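Local coordinates for protein polyketide biosynthesis cytochrome P450 PksS (Bacillus subtilis, PDB 4YZR) that acts as a heme-dependent cytochrome P450 monooxygenase in bacillaene biosynthesis, with dihydrobacillaene as its substrate, at residues D52-A55 with F56-N60; G253-A256 with L257-K261. One frame throughout, in Å; residues are numbered along the deposited sequence.

Interaction 1. Residues D52-A55 with F56-N60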
loop_
_atom_site.group_PDB
_atom_site.type_symbol
_atom_site.label_atom_id
_atom_site.label_comp_id
_atom_site.label_asym_id
_atom_site.label_seq_id
_atom_site.Cartn_x
_atom_site.Cartn_y
_atom_site.Cartn_z
ATOM N N ASP A 52 -2.910 -16.050 14.246
ATOM C CA ASP A 52 -1.448 -16.129 14.306
ATOM C C ASP A 52 -0.742 -14.873 13.752
ATOM O O ASP A 52 0.269 -14.400 14.275
ATOM C CB ASP A 52 -0.896 -17.327 13.547
ATOM C CG ASP A 52 -1.420 -18.672 14.092
ATOM O OD1 ASP A 52 -1.525 -18.770 15.348
ATOM O OD2 ASP A 52 -1.695 -19.604 13.340
ATOM N N CYS A 53 -1.360 -14.265 12.722
ATOM C CA CYS A 53 -0.820 -12.995 12.236
ATOM C C CYS A 53 -0.849 -11.972 13.324
ATOM O O CYS A 53 0.084 -11.193 13.535
ATOM C CB CYS A 53 -1.590 -12.538 11.044
ATOM S SG CYS A 53 -1.179 -13.368 9.482
ATOM N N MET A 54 -2.020 -11.898 14.028
ATOM C CA MET A 54 -2.109 -10.967 15.185
ATOM C C MET A 54 -1.070 -11.239 16.206
ATOM O O MET A 54 -0.463 -10.269 16.702
ATOM C CB MET A 54 -3.521 -10.898 15.779
ATOM C CG MET A 54 -4.573 -10.292 14.929
ATOM S SD MET A 54 -4.246 -8.521 14.718
ATOM C CE MET A 54 -4.081 -7.913 16.318
ATOM N N ALA A 55 -0.855 -12.470 16.555
ATOM C CA ALA A 55 0.167 -12.777 17.588
ATOM C C ALA A 55 1.525 -12.283 17.128
ATOM O O ALA A 55 2.290 -11.589 17.851
ATOM C CB ALA A 55 0.228 -14.251 17.826
ATOM N N PHE A 56 1.933 -12.532 15.890
ATOM C CA PHE A 56 3.228 -12.068 15.384
ATOM C C PHE A 56 3.316 -10.603 15.211
ATOM O O PHE A 56 4.423 -10.030 15.375
ATOM C CB PHE A 56 3.613 -12.799 14.094
ATOM C CG PHE A 56 4.162 -14.176 14.339
ATOM C CD1 PHE A 56 3.335 -15.278 14.418
ATOM C CD2 PHE A 56 5.551 -14.359 14.497
ATOM C CE1 PHE A 56 3.856 -16.551 14.673
ATOM C CE2 PHE A 56 6.043 -15.645 14.689
ATOM C CZ PHE A 56 5.178 -16.697 14.831
ATOM N N LEU A 57 2.228 -9.894 14.958
ATOM C CA LEU A 57 2.242 -8.420 14.879
ATOM C C LEU A 57 2.443 -7.749 16.208
ATOM O O LEU A 57 2.909 -6.611 16.228
ATOM C CB LEU A 57 0.967 -7.962 14.124
ATOM C CG LEU A 57 0.927 -8.270 12.657
ATOM C CD1 LEU A 57 -0.447 -8.053 12.061
ATOM C CD2 LEU A 57 1.939 -7.407 11.922
ATOM N N LYS A 58 2.131 -8.431 17.267
ATOM C CA LYS A 58 2.269 -7.900 18.640
ATOM C C LYS A 58 3.489 -8.432 19.334
ATOM O O LYS A 58 3.738 -8.027 20.485
ATOM C CB LYS A 58 0.999 -8.377 19.433
ATOM C CG LYS A 58 -0.232 -7.671 18.890
ATOM C CD LYS A 58 -1.367 -7.859 19.885
ATOM C CE LYS A 58 -2.428 -8.801 19.440
ATOM N NZ LYS A 58 -3.729 -8.162 19.796
ATOM N N ASP A 59 4.216 -9.359 18.776
ATOM C CA ASP A 59 5.227 -10.122 19.521
ATOM C C ASP A 59 6.518 -9.294 19.504
ATOM O O ASP A 59 7.119 -9.005 18.501
ATOM C CB ASP A 59 5.434 -11.431 18.762
ATOM C CG ASP A 59 6.300 -12.402 19.471
ATOM O OD1 ASP A 59 7.181 -11.996 20.310
ATOM O OD2 ASP A 59 6.322 -13.607 19.133
ATOM N N ASN A 60 7.018 -8.922 20.711
ATOM C CA ASN A 60 8.252 -8.152 20.807
ATOM C C ASN A 60 9.546 -8.978 20.516
ATOM O O ASN A 60 10.560 -8.337 20.485
ATOM C CB ASN A 60 8.351 -7.401 22.161
ATOM C CG ASN A 60 8.607 -8.341 23.302
ATOM O OD1 ASN A 60 8.845 -9.544 23.211
ATOM N ND2 ASN A 60 8.596 -7.730 24.498
#
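The backbone N of Lys58 divides its hydrogen between two carbonyls of the preceding turn. It bonds Ala55 O at 3.2 Å, from above the carbonyl plane rather than on a lone pair, and it also makes a weak bond to Met54 O. At the two residues before it the i to i+4 spacing is regular: Leu57 N reaches Cys53 O at 2.9 Å, and Phe56 N meets Asp52 O almost straight, with an N-H...O angle of 169°. Asp52 to Leu57 lie on the short B helix of the P450 fold, helix 50-58.

Side chains reuse the same carbonyls. The Phe56 ring brings CD1 to 3.2 Å from Asp52 O, which lies at the ring edge and in its plane. Leu57 lays CG 3.2 Å from Cys53 O. Bends at chi2 and chi3 (-68° and -53°) fold the Met54 thioether back, and its CE meets Lys58 NZ by van der Waals contact at 3.5 Å, where the two chains cross obliquely. Met54 also touches Phe347.

Phe56 continues inward against Tyr302 and the isoleucines of strands 42-47 and 312-315, while Asp52 OD1 takes a salt bridge from Lys303 and a hydrogen bond from Tyr302. The contact therefore joins the directional ties of Asp52 and the aromatic packing of Phe56 on the strands with a nondirectional meeting of Met54 and Lys58.

Interaction 2. Residues G253-A256 with L257-K261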
loop_
_atom_site.group_PDB
_atom_site.type_symbol
_atom_site.label_atom_id
_atom_site.label_comp_id
_atom_site.label_asym_id
_atom_site.label_seq_id
_atom_site.Cartn_x
_atom_site.Cartn_y
_atom_site.Cartn_z
ATOM N N GLY A 253 -9.874 -2.485 -6.445
ATOM C CA GLY A 253 -11.249 -2.244 -5.941
ATOM C C GLY A 253 -12.216 -2.062 -7.073
ATOM O O GLY A 253 -13.329 -2.601 -6.975
ATOM N N THR A 254 -11.803 -1.341 -8.130
ATOM C CA THR A 254 -12.698 -1.185 -9.283
ATOM C C THR A 254 -12.965 -2.565 -9.850
ATOM O O THR A 254 -14.128 -2.948 -10.177
ATOM C CB THR A 254 -12.096 -0.258 -10.317
ATOM O OG1 THR A 254 -12.029 1.044 -9.770
ATOM C CG2 THR A 254 -12.966 -0.153 -11.565
ATOM N N LEU A 255 -11.928 -3.359 -10.066
ATOM C CA LEU A 255 -12.093 -4.704 -10.606
ATOM C C LEU A 255 -13.104 -5.501 -9.741
ATOM O O LEU A 255 -14.020 -6.161 -10.263
ATOM C CB LEU A 255 -10.760 -5.446 -10.747
ATOM C CG LEU A 255 -10.872 -6.927 -11.114
ATOM C CD1 LEU A 255 -11.541 -7.110 -12.481
ATOM C CD2 LEU A 255 -9.493 -7.590 -11.116
ATOM N N ALA A 256 -12.917 -5.476 -8.422
ATOM C CA ALA A 256 -13.792 -6.265 -7.544
ATOM C C ALA A 256 -15.231 -5.765 -7.695
ATOM O O ALA A 256 -16.147 -6.637 -7.736
ATOM C CB ALA A 256 -13.321 -6.188 -6.108
ATOM N N LEU A 257 -15.497 -4.493 -7.728
ATOM C CA LEU A 257 -16.845 -3.997 -7.975
ATOM C C LEU A 257 -17.372 -4.453 -9.314
ATOM O O LEU A 257 -18.533 -4.917 -9.319
ATOM C CB LEU A 257 -16.887 -2.500 -7.882
ATOM C CG LEU A 257 -16.651 -1.869 -6.514
ATOM C CD1 LEU A 257 -16.391 -0.374 -6.610
ATOM C CD2 LEU A 257 -17.793 -2.175 -5.543
ATOM N N LEU A 258 -16.582 -4.481 -10.368
ATOM C CA LEU A 258 -17.027 -4.913 -11.697
ATOM C C LEU A 258 -17.268 -6.413 -11.733
ATOM O O LEU A 258 -18.023 -6.835 -12.649
ATOM C CB LEU A 258 -16.082 -4.409 -12.777
ATOM C CG LEU A 258 -15.949 -2.894 -12.863
ATOM C CD1 LEU A 258 -14.915 -2.562 -13.919
ATOM C CD2 LEU A 258 -17.289 -2.240 -13.130
ATOM N N GLN A 259 -16.666 -7.208 -10.858
ATOM C CA GLN A 259 -16.884 -8.641 -10.795
ATOM C C GLN A 259 -18.019 -9.030 -9.909
ATOM O O GLN A 259 -18.398 -10.213 -9.938
ATOM C CB GLN A 259 -15.646 -9.336 -10.292
ATOM C CG GLN A 259 -14.400 -9.295 -11.136
ATOM C CD GLN A 259 -13.132 -9.721 -10.260
ATOM O OE1 GLN A 259 -13.031 -9.496 -8.979
ATOM N NE2 GLN A 259 -12.239 -10.201 -10.903
ATOM N N HIS A 260 -18.593 -8.078 -9.188
ATOM C CA HIS A 260 -19.685 -8.295 -8.233
ATOM C C HIS A 260 -20.797 -7.310 -8.436
ATOM O O HIS A 260 -20.987 -6.351 -7.730
ATOM C CB HIS A 260 -19.166 -8.218 -6.787
ATOM C CG HIS A 260 -18.128 -9.236 -6.436
ATOM N ND1 HIS A 260 -16.787 -9.109 -6.759
ATOM C CD2 HIS A 260 -18.236 -10.445 -5.837
ATOM C CE1 HIS A 260 -16.112 -10.152 -6.318
ATOM N NE2 HIS A 260 -16.972 -10.954 -5.706
ATOM N N LYS A 261 -21.502 -7.517 -9.549
ATOM C CA LYS A 261 -22.531 -6.544 -10.007
ATOM C C LYS A 261 -23.606 -6.202 -9.028
ATOM O O LYS A 261 -24.029 -5.058 -8.980
ATOM C CB LYS A 261 -23.149 -7.012 -11.311
ATOM C CG LYS A 261 -22.233 -6.722 -12.501
ATOM C CD LYS A 261 -22.653 -7.642 -13.667
ATOM C CE LYS A 261 -22.468 -7.028 -15.044
ATOM N NZ LYS A 261 -22.063 -8.061 -16.052
#
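Ala256 O accepts the shortest polar bond of this turn, from ND1 of His260 at 2.7 Å. The carbonyl oxygen lies at the imidazole edge, 8° out of the ring plane, and the N-H...O angle of 157° makes the bond reasonably straight. ND1 thus carries a hydrogen, and the chi1 of -61°, which sets CG beside the His260 backbone N, folds the ring back over the helix end. A second, weak bond reaches the same oxygen from Gln259 N, whose stronger one goes to Leu255 O at 2.9 Å. Further back, Leu258 N meets Thr254 O nearly along the C=O axis, and Leu257 N bonds Gly253 O at 3.0 Å.

Outward from this ladder come the side chains. The Gln259 amide lies against the isobutyl group of Leu255, NE2 standing 3.5 Å from CD1, a van der Waals contact of the amide with the leucine's CG and CD1. Thr254 and Leu258 run side by side, pointing the same way, with CG2 3.9 Å from CD1. Because Thr254 OG1 is bonded to Leu250 O, the threonine presents its methyl to the leucine.

These residues close helix 228-259, the long central helix of the P450 fold. Helix 274-285 packs on Ala256 and Leu257, helix 355-372 on Thr254, and the His260 ring meets Tyr284 with planes almost perpendicular. His260 also stands at the N-cap position of helix 261-269. The chemistry implies that a carbonyl near the end of helix 228-259, which draws only a weak bond from Gln259 N, gains a short one from the ring of the residue that stands just before the next helix.

How the interactions relate
Both contacts illustrate how a helix finishes, yet in different surroundings. Their centres lie 32 Å apart and they do not touch: interaction 1 sits on the short helix 50-58 beside the strands, interaction 2 at the end of the long helix 228-259 among other helices. The first is partly buried, its Leu57 side chain about 5 Å from the heme; the second is mostly buried, and Gly253 remains about 10 Å from the cofactor. In each, one backbone N is shared by two carbonyls. Only interaction 2 adds a side-chain donor across its segments, whereas the carboxylates of Asp52 and Asp59 in interaction 1 are held by residues outside it.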